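Local atomic coordinates of acetylene hydratase (Pelobacter acetylenicus, PDB entry 2E7Z), a protein that catalyses the hydration of acetylene to acetaldehyde, using a tungsten-bis(molybdopterin guanine dinucleotide) cofactor and one [4Fe-4S] cluster. Residues Glu461-Gln466 and Glu515-Arg520; Gln113-Thr118 and Lys489-Phe494; Gly475-Gln480 and Met526-Tyr531; Asp330-Ser335 and Arg520-Gly525. One frame throughout, in Å; residues are numbered along the deposited sequence.

All four contacts gather on one side of the chain's centre, around helix 513-520 and the segments flanking it. Contact 1 touches the cofactor directly: its Arg462 donates to the guanine O6 of one MGD. Its centre is about 9 Å from that of contact 2, and the two are joined through Gln466 NE2 to Gln113 OE1 (2.9 Å). Contact 3 sits about 7 Å from contact 1, centre to centre, and is tied to it by Ser478 N to Val464 O (3.0 Å). Contact 4 shares Arg520 with contact 1 and packs Leu331 CD2 against the Tyr531 OH of contact 3 at 3.7 Å. Contacts 2 and 3 do not touch; their nearest atoms are about 6 Å apart.

Contact 1: Glu461-Gln466 and Glu515-Arg520; sequences ERPVVQ and ELINYR. With MGD (2-amino-5,6-dimercapto-7-methyl-3,7,8a,9-tetrahydro-8-oxa-1,3,9,10-tetraaza-anthracen-4-one guanosine dinucleotide), chain E.
Apolar packing joins the loop 461-466 to helix 515-520, and Ile517 is its pivot. Its two branches serve different partners: CD1 reaches the ring of Pro463 at CG (3.7 Å), while CG2 meets CG2 of Val465 at 3.6 Å. In Ile517, chi1 of -73° sets CG2 anti to the backbone N, facing the valine, and the extended chi2 carries CD1 to the proline. The other methyl of Val465, CG1, lies beside the aliphatic part of Arg520, touching CG at 4.2 Å. Trp528 of the following helix also touches Pro463, Val465 and Ile517.

In this DMSO reductase family protein the loop follows strand 452-455 of the mixed sheet; its early residue Arg462 binds the cofactor, and its later residues pack on helix 513-520.

Polar links are of two kinds. A water takes a hydrogen bond from Arg520 NE (2.8 Å) and donates one to Val465 O (2.8 Å), bridging helix and loop; the guanidinium itself is bound to Val332 O. On the cofactor side, Arg462 runs out extended from CG to NE and presents its guanidinium edge to the guanine, so that NH2 and NH1 both donate to O6 of MGD, at 2.9 Å and 3.1 Å, the former bond being the straighter (155° against 139°). NH2 also forms a salt bridge with Asp457, and NH1 bonds to Gln7. A leucine at Arg462 would probably leave guanine O6 without this forked pair of donors and Asp457 without its charged mate.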
# COMPACT_ATOMS: atom_id res chain seq x y z
N GLU A 461 20.45 -5.46 8.59
CA GLU A 461 21.30 -4.67 9.48
C GLU A 461 20.56 -4.14 10.69
O GLU A 461 21.05 -3.21 11.37
CB GLU A 461 21.90 -3.48 8.73
CG GLU A 461 22.69 -3.85 7.46
CD GLU A 461 23.05 -2.64 6.61
OE1 GLU A 461 22.39 -1.57 6.72
OE2 GLU A 461 24.01 -2.78 5.82
N ARG A 462 19.38 -4.69 10.99
CA ARG A 462 18.58 -4.11 12.06
C ARG A 462 17.68 -5.11 12.77
O ARG A 462 17.14 -6.02 12.13
CB ARG A 462 17.73 -2.96 11.50
CG ARG A 462 16.67 -3.40 10.44
CD ARG A 462 16.09 -2.17 9.77
NE ARG A 462 15.12 -2.51 8.73
CZ ARG A 462 15.04 -1.87 7.56
NH1 ARG A 462 14.12 -2.23 6.67
NH2 ARG A 462 15.85 -0.85 7.29
N PRO A 463 17.46 -4.91 14.07
CA PRO A 463 16.42 -5.67 14.76
C PRO A 463 15.06 -5.04 14.45
O PRO A 463 15.00 -3.83 14.17
CB PRO A 463 16.76 -5.46 16.22
CG PRO A 463 17.31 -4.06 16.26
CD PRO A 463 18.09 -3.90 14.96
N VAL A 464 14.00 -5.82 14.53
CA VAL A 464 12.64 -5.28 14.42
C VAL A 464 11.70 -6.01 15.36
O VAL A 464 11.72 -7.24 15.43
CB VAL A 464 12.07 -5.44 12.97
CG1 VAL A 464 10.64 -4.88 12.88
CG2 VAL A 464 12.94 -4.75 11.94
N VAL A 465 10.90 -5.24 16.08
CA VAL A 465 9.71 -5.77 16.73
C VAL A 465 8.51 -5.39 15.88
O VAL A 465 8.33 -4.23 15.53
CB VAL A 465 9.55 -5.18 18.16
CG1 VAL A 465 8.14 -5.46 18.75
CG2 VAL A 465 10.62 -5.74 19.09
N GLN A 466 7.69 -6.39 15.56
CA GLN A 466 6.44 -6.17 14.82
C GLN A 466 5.26 -6.21 15.79
O GLN A 466 5.41 -6.67 16.92
CB GLN A 466 6.28 -7.26 13.77
CG GLN A 466 7.34 -7.13 12.69
CD GLN A 466 7.04 -7.96 11.46
OE1 GLN A 466 6.63 -9.11 11.58
NE2 GLN A 466 7.26 -7.39 10.26
N GLU A 515 16.48 1.54 22.70
CA GLU A 515 15.65 1.96 23.84
C GLU A 515 14.18 2.09 23.46
O GLU A 515 13.27 1.79 24.25
CB GLU A 515 16.16 3.28 24.42
CG GLU A 515 17.46 3.15 25.20
CD GLU A 515 17.83 4.39 26.01
OE1 GLU A 515 17.05 5.36 26.12
OE2 GLU A 515 18.97 4.38 26.52
N LEU A 516 13.92 2.57 22.25
CA LEU A 516 12.57 2.69 21.74
C LEU A 516 11.91 1.32 21.53
O LEU A 516 10.74 1.14 21.91
CB LEU A 516 12.61 3.51 20.44
CG LEU A 516 11.28 3.65 19.69
CD1 LEU A 516 10.21 4.32 20.58
CD2 LEU A 516 11.52 4.50 18.45
N ILE A 517 12.67 0.36 20.99
CA ILE A 517 12.21 -1.03 20.94
C ILE A 517 11.83 -1.53 22.34
O ILE A 517 10.76 -2.10 22.55
CB ILE A 517 13.26 -1.95 20.24
CG1 ILE A 517 13.28 -1.71 18.72
CG2 ILE A 517 12.96 -3.41 20.58
CD1 ILE A 517 14.52 -2.32 18.00
N ASN A 518 12.70 -1.31 23.31
CA ASN A 518 12.42 -1.79 24.66
C ASN A 518 11.20 -1.12 25.24
O ASN A 518 10.48 -1.75 26.02
CB ASN A 518 13.65 -1.61 25.55
CG ASN A 518 14.69 -2.66 25.29
OD1 ASN A 518 14.36 -3.77 24.90
ND2 ASN A 518 15.95 -2.32 25.52
N TYR A 519 10.95 0.12 24.84
CA TYR A 519 9.71 0.80 25.26
C TYR A 519 8.47 0.16 24.61
O TYR A 519 7.47 -0.12 25.28
CB TYR A 519 9.77 2.30 24.96
CG TYR A 519 8.49 3.02 25.37
CD1 TYR A 519 8.10 3.11 26.70
CD2 TYR A 519 7.65 3.59 24.40
CE1 TYR A 519 6.90 3.74 27.05
CE2 TYR A 519 6.48 4.24 24.75
CZ TYR A 519 6.12 4.31 26.07
OH TYR A 519 4.93 4.94 26.40
N ARG A 520 8.54 -0.10 23.30
CA ARG A 520 7.44 -0.75 22.60
C ARG A 520 7.04 -2.06 23.30
O ARG A 520 5.85 -2.34 23.47
CB ARG A 520 7.85 -0.97 21.14
CG ARG A 520 6.92 -1.76 20.26
CD ARG A 520 5.66 -0.96 19.84
NE ARG A 520 5.02 -1.67 18.72
CZ ARG A 520 3.70 -1.85 18.54
NH1 ARG A 520 2.77 -1.43 19.41
NH2 ARG A 520 3.32 -2.55 17.48
PB MGD E . 8.75 2.83 -3.90
O1B MGD E . 7.93 3.97 -4.46
O2B MGD E . 9.51 1.94 -4.81
O3B MGD E . 7.85 1.86 -3.00
O3A MGD E . 5.47 2.27 -2.30
PA MGD E . 6.96 2.12 -1.69
O1A MGD E . 7.10 0.88 -0.86
O2A MGD E . 7.27 3.46 -1.09
O5' MGD E . 9.77 3.51 -2.85
C5' MGD E . 10.38 2.70 -1.86
C4' MGD E . 11.74 3.32 -1.59
O4' MGD E . 12.25 2.72 -0.39
C3' MGD E . 12.79 2.98 -2.64
O3' MGD E . 13.34 4.21 -3.15
C2' MGD E . 13.86 2.12 -1.94
O2' MGD E . 15.22 2.31 -2.37
C1' MGD E . 13.68 2.56 -0.51
N9 MGD E . 14.03 1.58 0.53
C8 MGD E . 13.81 0.25 0.52
N7 MGD E . 14.17 -0.31 1.68
C5 MGD E . 14.56 0.70 2.49
C6 MGD E . 15.06 0.84 3.85
O6 MGD E . 15.19 -0.16 4.59
N1 MGD E . 15.33 2.09 4.26
C2 MGD E . 15.27 3.18 3.50
N2 MGD E . 15.57 4.38 4.05
N3 MGD E . 14.83 3.12 2.25
C4 MGD E . 14.47 1.93 1.73
C10 MGD E . 4.72 1.07 -2.52
C11 MGD E . 3.29 1.49 -2.73
O11 MGD E . 3.27 2.19 -3.97
C12 MGD E . 2.39 0.28 -2.79
S12 MGD E . 2.46 -0.84 -1.50
C13 MGD E . 1.52 0.11 -3.79
S13 MGD E . 0.58 -1.31 -3.96
C14 MGD E . 1.30 1.13 -4.87
N15 MGD E . 1.82 0.70 -6.15
C16 MGD E . 1.75 1.65 -7.13
C17 MGD E . 1.54 1.36 -8.56
O17 MGD E . 1.41 0.18 -8.95
N18 MGD E . 1.49 2.40 -9.41
C19 MGD E . 1.62 3.69 -9.01
N19 MGD E . 1.57 4.70 -9.91
N20 MGD E . 1.84 4.02 -7.73
C21 MGD E . 1.89 3.07 -6.79
N22 MGD E . 2.07 3.43 -5.51
C23 MGD E . 1.95 2.46 -4.44
O HOH W 1 6.23 -2.51 16.34

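Contact 2: Gln113-Thr118 and Lys489-Phe494; sequences QSEYGT and KDEYYF
Ser114 and Glu115 come up to the start of helix 491-501: Ser114 CA lies 5.7 Å from Glu491 CA and Glu115 CA 5.1 Å from Tyr492 CA. The first segment folds through a type I' turn from Glu115 to Thr118, in which Glu115 O accepts from both Thr118 N and Thr118 OG1, and Gly117 occupies the N-cap position of helix 118-126. In the second, Asp490 caps its helix, OD1 accepting from Tyr493 N (2.9 Å), which stands well above the carboxylate plane, and, weakly, from Tyr492 N.

The side chains meet by van der Waals contacts, several of them oxygen against carbon. Ser114 CB rests on Glu491 CB at 3.9 Å. Ser114 O, buried with no polar partner in the model, faces Tyr492 CB. Thr118 crosses the tyrosine at about a right angle, its OG1 at the ring edge, 3.3 Å from CD1 of Tyr492, while CG2 touches CE1. Glu115 and Glu491 run side by side and point the same way, CG of Glu115 lying 3.3 Å from OE1 of Glu491, with the carboxylate planes turned 81° apart.

Ser114 N bonds to OE2 of the cofactor-binding Glu109, and the side chain of Glu491 comes within about 7 Å of an MGD. Glu115 OE2 and Glu491 OE2 are 4.8 Å apart, with Glu109 also close to Glu491. The neighbouring acids probably depend on outside donors: Gln107 NE2 serves Glu115 OE2, and Gln107 is also the partner of Glu491. A raised proton affinity on one of them is possible.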
# COMPACT_ATOMS: atom_id res chain seq x y z
N GLN A 113 10.45 -0.08 9.32
CA GLN A 113 10.06 -0.80 10.56
C GLN A 113 11.02 -0.43 11.68
O GLN A 113 11.55 -1.32 12.39
CB GLN A 113 9.98 -2.30 10.30
CG GLN A 113 8.94 -2.55 9.25
CD GLN A 113 8.39 -3.96 9.23
OE1 GLN A 113 8.07 -4.56 10.28
NE2 GLN A 113 8.22 -4.49 8.04
N SER A 114 11.18 0.89 11.88
CA SER A 114 12.18 1.41 12.78
C SER A 114 11.77 2.60 13.63
O SER A 114 12.52 2.96 14.51
CB SER A 114 13.45 1.80 12.01
OG SER A 114 14.09 0.63 11.52
N GLU A 115 10.58 3.19 13.41
CA GLU A 115 10.28 4.42 14.16
C GLU A 115 9.19 4.27 15.22
O GLU A 115 9.14 5.10 16.12
CB GLU A 115 10.05 5.63 13.25
CG GLU A 115 9.03 5.50 12.11
CD GLU A 115 7.57 5.68 12.50
OE1 GLU A 115 7.22 6.25 13.58
OE2 GLU A 115 6.70 5.29 11.67
N TYR A 116 8.33 3.25 15.13
CA TYR A 116 7.47 2.86 16.25
C TYR A 116 6.52 3.97 16.69
O TYR A 116 6.06 3.98 17.83
CB TYR A 116 8.29 2.34 17.43
CG TYR A 116 9.12 1.13 17.08
CD1 TYR A 116 8.56 -0.14 17.06
CD2 TYR A 116 10.45 1.27 16.68
CE1 TYR A 116 9.30 -1.26 16.71
CE2 TYR A 116 11.22 0.15 16.30
CZ TYR A 116 10.61 -1.11 16.30
OH TYR A 116 11.31 -2.23 15.94
N GLY A 117 6.16 4.86 15.78
CA GLY A 117 5.25 5.98 16.08
C GLY A 117 5.94 7.32 16.25
O GLY A 117 5.25 8.37 16.35
N THR A 118 7.28 7.32 16.30
CA THR A 118 7.97 8.56 16.56
C THR A 118 7.97 9.53 15.38
O THR A 118 8.20 10.72 15.58
CB THR A 118 9.42 8.33 17.06
OG1 THR A 118 10.19 7.64 16.07
CG2 THR A 118 9.42 7.55 18.37
N LYS A 489 22.23 4.79 8.86
CA LYS A 489 21.66 4.90 10.19
C LYS A 489 20.19 4.53 10.13
O LYS A 489 19.59 4.50 9.07
CB LYS A 489 21.77 6.34 10.73
CG LYS A 489 23.16 6.95 10.82
CD LYS A 489 23.97 6.38 11.93
CE LYS A 489 25.37 7.03 11.96
NZ LYS A 489 26.29 6.23 12.79
N ASP A 490 19.64 4.29 11.30
CA ASP A 490 18.24 3.93 11.40
C ASP A 490 17.27 5.12 11.38
O ASP A 490 17.67 6.26 11.61
CB ASP A 490 18.02 3.05 12.62
CG ASP A 490 18.05 3.80 13.90
OD1 ASP A 490 17.01 4.39 14.22
OD2 ASP A 490 19.07 3.76 14.62
N GLU A 491 15.99 4.84 11.12
CA GLU A 491 15.04 5.92 10.92
C GLU A 491 14.84 6.71 12.19
O GLU A 491 14.62 7.93 12.12
CB GLU A 491 13.71 5.32 10.45
CG GLU A 491 12.74 6.35 9.91
CD GLU A 491 11.39 5.72 9.57
OE1 GLU A 491 11.21 4.51 9.89
OE2 GLU A 491 10.51 6.42 9.01
N TYR A 492 14.91 6.04 13.34
CA TYR A 492 14.74 6.77 14.60
C TYR A 492 15.91 7.68 14.90
O TYR A 492 15.70 8.78 15.43
CB TYR A 492 14.49 5.81 15.77
CG TYR A 492 14.29 6.58 17.08
CD1 TYR A 492 13.27 7.53 17.22
CD2 TYR A 492 15.17 6.41 18.15
CE1 TYR A 492 13.12 8.27 18.40
CE2 TYR A 492 15.00 7.14 19.34
CZ TYR A 492 13.99 8.06 19.44
OH TYR A 492 13.87 8.79 20.60
N TYR A 493 17.12 7.25 14.53
CA TYR A 493 18.27 8.14 14.66
C TYR A 493 17.99 9.48 13.97
O TYR A 493 18.15 10.54 14.57
CB TYR A 493 19.51 7.48 14.09
CG TYR A 493 20.72 8.35 14.16
CD1 TYR A 493 21.50 8.40 15.32
CD2 TYR A 493 21.09 9.15 13.08
CE1 TYR A 493 22.63 9.21 15.37
CE2 TYR A 493 22.19 9.98 13.15
CZ TYR A 493 22.94 10.00 14.30
OH TYR A 493 24.06 10.79 14.38
N PHE A 494 17.58 9.44 12.70
CA PHE A 494 17.24 10.65 11.96
C PHE A 494 16.16 11.45 12.70
O PHE A 494 16.33 12.65 12.92
CB PHE A 494 16.77 10.28 10.53
CG PHE A 494 16.12 11.43 9.80
CD1 PHE A 494 16.80 12.60 9.54
CD2 PHE A 494 14.77 11.38 9.43
CE1 PHE A 494 16.21 13.67 8.88
CE2 PHE A 494 14.17 12.46 8.76
CZ PHE A 494 14.91 13.61 8.48

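Contact 3: Gly475-Gln480 and Met526-Tyr531; sequences GNTSQQ and MEWEEY
Trp528 and Tyr531 of the short helix 528-531 bring their rings up to Thr477 and Ser478 of the segment that includes strand 474-476, a member of the two-stranded antiparallel sheet it forms with strand 536-538. This is packing of helix against extended chain, outside the cofactor pocket.

Trp528 can be followed outward. From CB, the ring carbon CG is held anti to the backbone N (chi1 173°), which swings the indole off the helix toward the extended segment. On the five-membered ring, NE1 donates to a water at 3.2 Å, and the same water accepts from Gln480 N at 3.0 Å, so a single solvent molecule ties the indole to the opposing backbone. Beyond it, Ser478 O lies at the indole edge, near its plane, 3.2 Å from Trp528 CZ2, and CH2 lies 3.3 Å from that same oxygen. CH2 also approaches Thr477 CB at 4.1 Å, and CZ3 its CG2 methyl. Pro463, Val465 and Ile517 also touch the indole.

A serine in place of Trp528 would probably open a gap between Thr477, Ser478 and the helix, and the bridging water would lose its indole donor.

Thr477 contributes a methyl to the second ring. Its OG1 is occupied with Gln534 O, and CG2, anti to the carbonyl carbon, is turned toward Tyr531; that ring also stacks with Tyr537. The methyl approaches obliquely, spread over one bond of the ring: CG2 lies 3.7 Å from Tyr531 CD2 and 3.8 Å from Tyr531 CE2.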
# COMPACT_ATOMS: atom_id res chain seq x y z
N GLY A 475 3.01 -10.27 16.00
CA GLY A 475 4.30 -9.72 15.55
C GLY A 475 5.32 -10.83 15.44
O GLY A 475 5.40 -11.68 16.32
N ASN A 476 6.08 -10.82 14.35
CA ASN A 476 7.29 -11.64 14.23
C ASN A 476 8.53 -10.84 14.60
O ASN A 476 8.70 -9.71 14.16
CB ASN A 476 7.46 -12.17 12.80
CG ASN A 476 6.38 -13.19 12.42
OD1 ASN A 476 5.83 -13.16 11.32
ND2 ASN A 476 6.05 -14.05 13.35
N THR A 477 9.40 -11.44 15.41
CA THR A 477 10.68 -10.81 15.69
C THR A 477 11.67 -10.97 14.53
O THR A 477 11.64 -11.98 13.82
CB THR A 477 11.29 -11.39 16.98
OG1 THR A 477 11.39 -12.82 16.83
CG2 THR A 477 10.40 -11.08 18.18
N SER A 478 12.52 -9.96 14.37
CA SER A 478 13.58 -9.97 13.39
C SER A 478 14.91 -9.69 14.07
O SER A 478 15.08 -8.65 14.68
CB SER A 478 13.32 -8.92 12.33
OG SER A 478 14.22 -9.12 11.26
N GLN A 479 15.86 -10.61 13.95
CA GLN A 479 17.18 -10.39 14.50
C GLN A 479 18.04 -9.59 13.57
O GLN A 479 17.92 -9.72 12.33
CB GLN A 479 17.83 -11.74 14.81
CG GLN A 479 17.06 -12.58 15.82
CD GLN A 479 17.84 -13.81 16.19
OE1 GLN A 479 18.01 -14.71 15.39
NE2 GLN A 479 18.38 -13.80 17.40
N GLN A 480 18.93 -8.79 14.16
CA GLN A 480 19.96 -8.08 13.41
C GLN A 480 21.07 -9.03 12.95
O GLN A 480 21.66 -9.72 13.79
CB GLN A 480 20.56 -7.01 14.28
CG GLN A 480 21.52 -6.10 13.57
CD GLN A 480 21.98 -4.94 14.41
OE1 GLN A 480 21.57 -4.78 15.56
NE2 GLN A 480 22.82 -4.11 13.83
N MET A 526 9.97 -7.81 29.26
CA MET A 526 11.21 -8.26 28.61
C MET A 526 11.93 -7.12 27.92
O MET A 526 11.29 -6.17 27.43
CB MET A 526 10.92 -9.34 27.54
CG MET A 526 10.38 -10.65 28.11
SD MET A 526 10.16 -11.86 26.79
CE MET A 526 8.43 -11.62 26.41
N GLU A 527 13.25 -7.23 27.84
CA GLU A 527 14.01 -6.38 26.94
C GLU A 527 14.32 -7.18 25.66
O GLU A 527 14.06 -8.39 25.60
CB GLU A 527 15.30 -5.89 27.59
CG GLU A 527 15.05 -4.83 28.67
CD GLU A 527 16.30 -4.26 29.32
OE1 GLU A 527 17.45 -4.60 28.91
OE2 GLU A 527 16.12 -3.46 30.26
N TRP A 528 14.90 -6.52 24.67
CA TRP A 528 15.06 -7.11 23.34
C TRP A 528 15.90 -8.40 23.32
O TRP A 528 15.59 -9.34 22.57
CB TRP A 528 15.60 -6.04 22.38
CG TRP A 528 15.97 -6.57 21.03
CD1 TRP A 528 17.23 -6.58 20.49
CD2 TRP A 528 15.10 -7.17 20.06
NE1 TRP A 528 17.19 -7.13 19.23
CE2 TRP A 528 15.90 -7.53 18.95
CE3 TRP A 528 13.72 -7.46 20.02
CZ2 TRP A 528 15.38 -8.14 17.80
CZ3 TRP A 528 13.20 -8.07 18.88
CH2 TRP A 528 14.04 -8.39 17.78
N GLU A 529 16.95 -8.48 24.14
CA GLU A 529 17.77 -9.68 24.14
C GLU A 529 16.94 -10.93 24.39
O GLU A 529 17.12 -11.95 23.73
CB GLU A 529 18.92 -9.57 25.15
CG GLU A 529 19.64 -10.88 25.34
CD GLU A 529 20.99 -10.75 26.02
OE1 GLU A 529 21.36 -9.64 26.48
OE2 GLU A 529 21.69 -11.78 26.09
N GLU A 530 16.01 -10.85 25.34
CA GLU A 530 15.15 -11.97 25.65
C GLU A 530 13.97 -12.09 24.65
O GLU A 530 13.65 -13.18 24.18
CB GLU A 530 14.61 -11.82 27.07
CG GLU A 530 13.71 -12.96 27.53
CD GLU A 530 13.18 -12.80 28.97
OE1 GLU A 530 13.40 -11.74 29.62
OE2 GLU A 530 12.55 -13.77 29.45
N TYR A 531 13.39 -10.95 24.30
CA TYR A 531 12.21 -10.92 23.45
C TYR A 531 12.45 -11.59 22.11
O TYR A 531 11.58 -12.28 21.62
CB TYR A 531 11.79 -9.48 23.23
CG TYR A 531 10.39 -9.32 22.69
CD1 TYR A 531 9.28 -9.36 23.54
CD2 TYR A 531 10.17 -9.08 21.33
CE1 TYR A 531 7.99 -9.19 23.06
CE2 TYR A 531 8.89 -8.91 20.84
CZ TYR A 531 7.80 -8.97 21.70
OH TYR A 531 6.51 -8.78 21.24
O HOH W 2 19.01 -8.73 17.12

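Contact 4: Asp330-Ser335 and Arg520-Gly525; sequences DLVPIS and RISPTG
The guanidinium of Arg520 is sandwiched between two aliphatic side chains. Leu331 CD1 stands 3.5 Å above one face and Ile334 CG1 lies 3.7 Å from the opposite face, both over its centre, while at the edge the carbonyl of Val332 lies close to the guanidinium plane. The hydrogen bond made there, Arg520 NH1 to Val332 O, is short at 2.7 Å, and the donor sits above the carbonyl plane instead of within it. The bend at chi2 (75°) turns the chain so that the flat group enters between leucine and isoleucine. A water that donates to Leu331 O receives a weak bond from NH1 as well, and NH2 has a weak bond to Pro467 O.

The backbone of Arg520 is used too: its O accepts from Val332 N at 3.0 Å, in the carbonyl plane. One residue of the helix therefore grips Val332 at both its N and its O, holding it by two bonds.

Further along, smaller contacts continue the seam. Leu331 CD2 packs on Ile521 CG2 at 3.8 Å, Val332 CG2 crosses the Pro523 ring at about a right angle with 3.9 Å to CD, and Asp330 O lies 3.3 Å from Pro523 CB. Thr524 N and OG1 both donate to Ile521 O, closing the turn at 521-524.

The contact joins the C-terminal end of helix 513-520 and the 3-10 turn 522-524 to the chain leading into helix 334-337.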
# COMPACT_ATOMS: atom_id res chain seq x y z
N ASP A 330 0.06 -6.81 23.78
CA ASP A 330 1.25 -6.97 24.64
C ASP A 330 2.13 -5.72 24.64
O ASP A 330 3.07 -5.65 25.43
CB ASP A 330 2.16 -8.10 24.12
CG ASP A 330 1.61 -9.50 24.30
OD1 ASP A 330 0.70 -9.74 25.15
OD2 ASP A 330 2.13 -10.39 23.58
N LEU A 331 1.86 -4.75 23.75
CA LEU A 331 2.82 -3.69 23.41
C LEU A 331 2.24 -2.29 23.65
O LEU A 331 1.01 -2.12 23.66
CB LEU A 331 3.24 -3.83 21.93
CG LEU A 331 3.67 -5.20 21.45
CD1 LEU A 331 3.95 -5.16 19.93
CD2 LEU A 331 4.91 -5.66 22.25
N VAL A 332 3.11 -1.30 23.81
CA VAL A 332 2.65 0.09 23.83
C VAL A 332 2.18 0.44 22.43
O VAL A 332 2.93 0.31 21.48
CB VAL A 332 3.75 1.06 24.26
CG1 VAL A 332 3.25 2.49 24.21
CG2 VAL A 332 4.24 0.70 25.67
N PRO A 333 0.91 0.84 22.26
CA PRO A 333 0.42 1.11 20.88
C PRO A 333 1.24 2.17 20.14
O PRO A 333 1.57 3.24 20.69
CB PRO A 333 -1.04 1.55 21.09
CG PRO A 333 -1.41 0.88 22.37
CD PRO A 333 -0.17 1.00 23.25
N ILE A 334 1.53 1.88 18.88
CA ILE A 334 2.15 2.88 18.01
C ILE A 334 1.27 4.15 18.00
O ILE A 334 1.78 5.27 18.02
CB ILE A 334 2.30 2.31 16.61
CG1 ILE A 334 3.44 1.26 16.60
CG2 ILE A 334 2.55 3.40 15.57
CD1 ILE A 334 3.55 0.46 15.30
N SER A 335 -0.05 3.96 18.00
CA SER A 335 -0.96 5.08 17.97
C SER A 335 -0.74 6.02 19.14
O SER A 335 -0.88 7.23 18.97
CB SER A 335 -2.42 4.60 18.06
OG SER A 335 -2.74 3.78 16.94
N ARG A 520 8.54 -0.10 23.30
CA ARG A 520 7.44 -0.75 22.60
C ARG A 520 7.04 -2.06 23.30
O ARG A 520 5.85 -2.34 23.47
CB ARG A 520 7.85 -0.97 21.14
CG ARG A 520 6.92 -1.76 20.26
CD ARG A 520 5.66 -0.96 19.84
NE ARG A 520 5.02 -1.67 18.72
CZ ARG A 520 3.70 -1.85 18.54
NH1 ARG A 520 2.77 -1.43 19.41
NH2 ARG A 520 3.32 -2.55 17.48
N ILE A 521 8.04 -2.86 23.72
CA ILE A 521 7.75 -4.14 24.38
C ILE A 521 7.68 -4.07 25.89
O ILE A 521 7.52 -5.11 26.55
CB ILE A 521 8.75 -5.25 23.92
CG1 ILE A 521 10.16 -4.93 24.43
CG2 ILE A 521 8.67 -5.41 22.42
CD1 ILE A 521 11.23 -5.99 24.09
N SER A 522 7.76 -2.87 26.45
CA SER A 522 7.87 -2.73 27.90
C SER A 522 6.75 -3.43 28.70
O SER A 522 7.03 -3.95 29.78
CB SER A 522 8.06 -1.26 28.29
OG SER A 522 6.98 -0.47 27.85
N PRO A 523 5.49 -3.48 28.20
CA PRO A 523 4.46 -4.14 29.05
C PRO A 523 4.73 -5.63 29.27
O PRO A 523 4.19 -6.20 30.22
CB PRO A 523 3.17 -3.91 28.26
CG PRO A 523 3.46 -2.74 27.38
CD PRO A 523 4.89 -2.93 26.97
N THR A 524 5.56 -6.26 28.44
CA THR A 524 5.90 -7.69 28.58
C THR A 524 6.90 -7.95 29.71
O THR A 524 7.10 -9.11 30.11
CB THR A 524 6.56 -8.26 27.28
OG1 THR A 524 7.88 -7.74 27.13
CG2 THR A 524 5.74 -7.92 26.02
N GLY A 525 7.55 -6.89 30.20
CA GLY A 525 8.63 -7.04 31.17
C GLY A 525 9.93 -7.53 30.57
O GLY A 525 10.93 -7.67 31.29
O HOH W 3 0.15 -2.10 20.88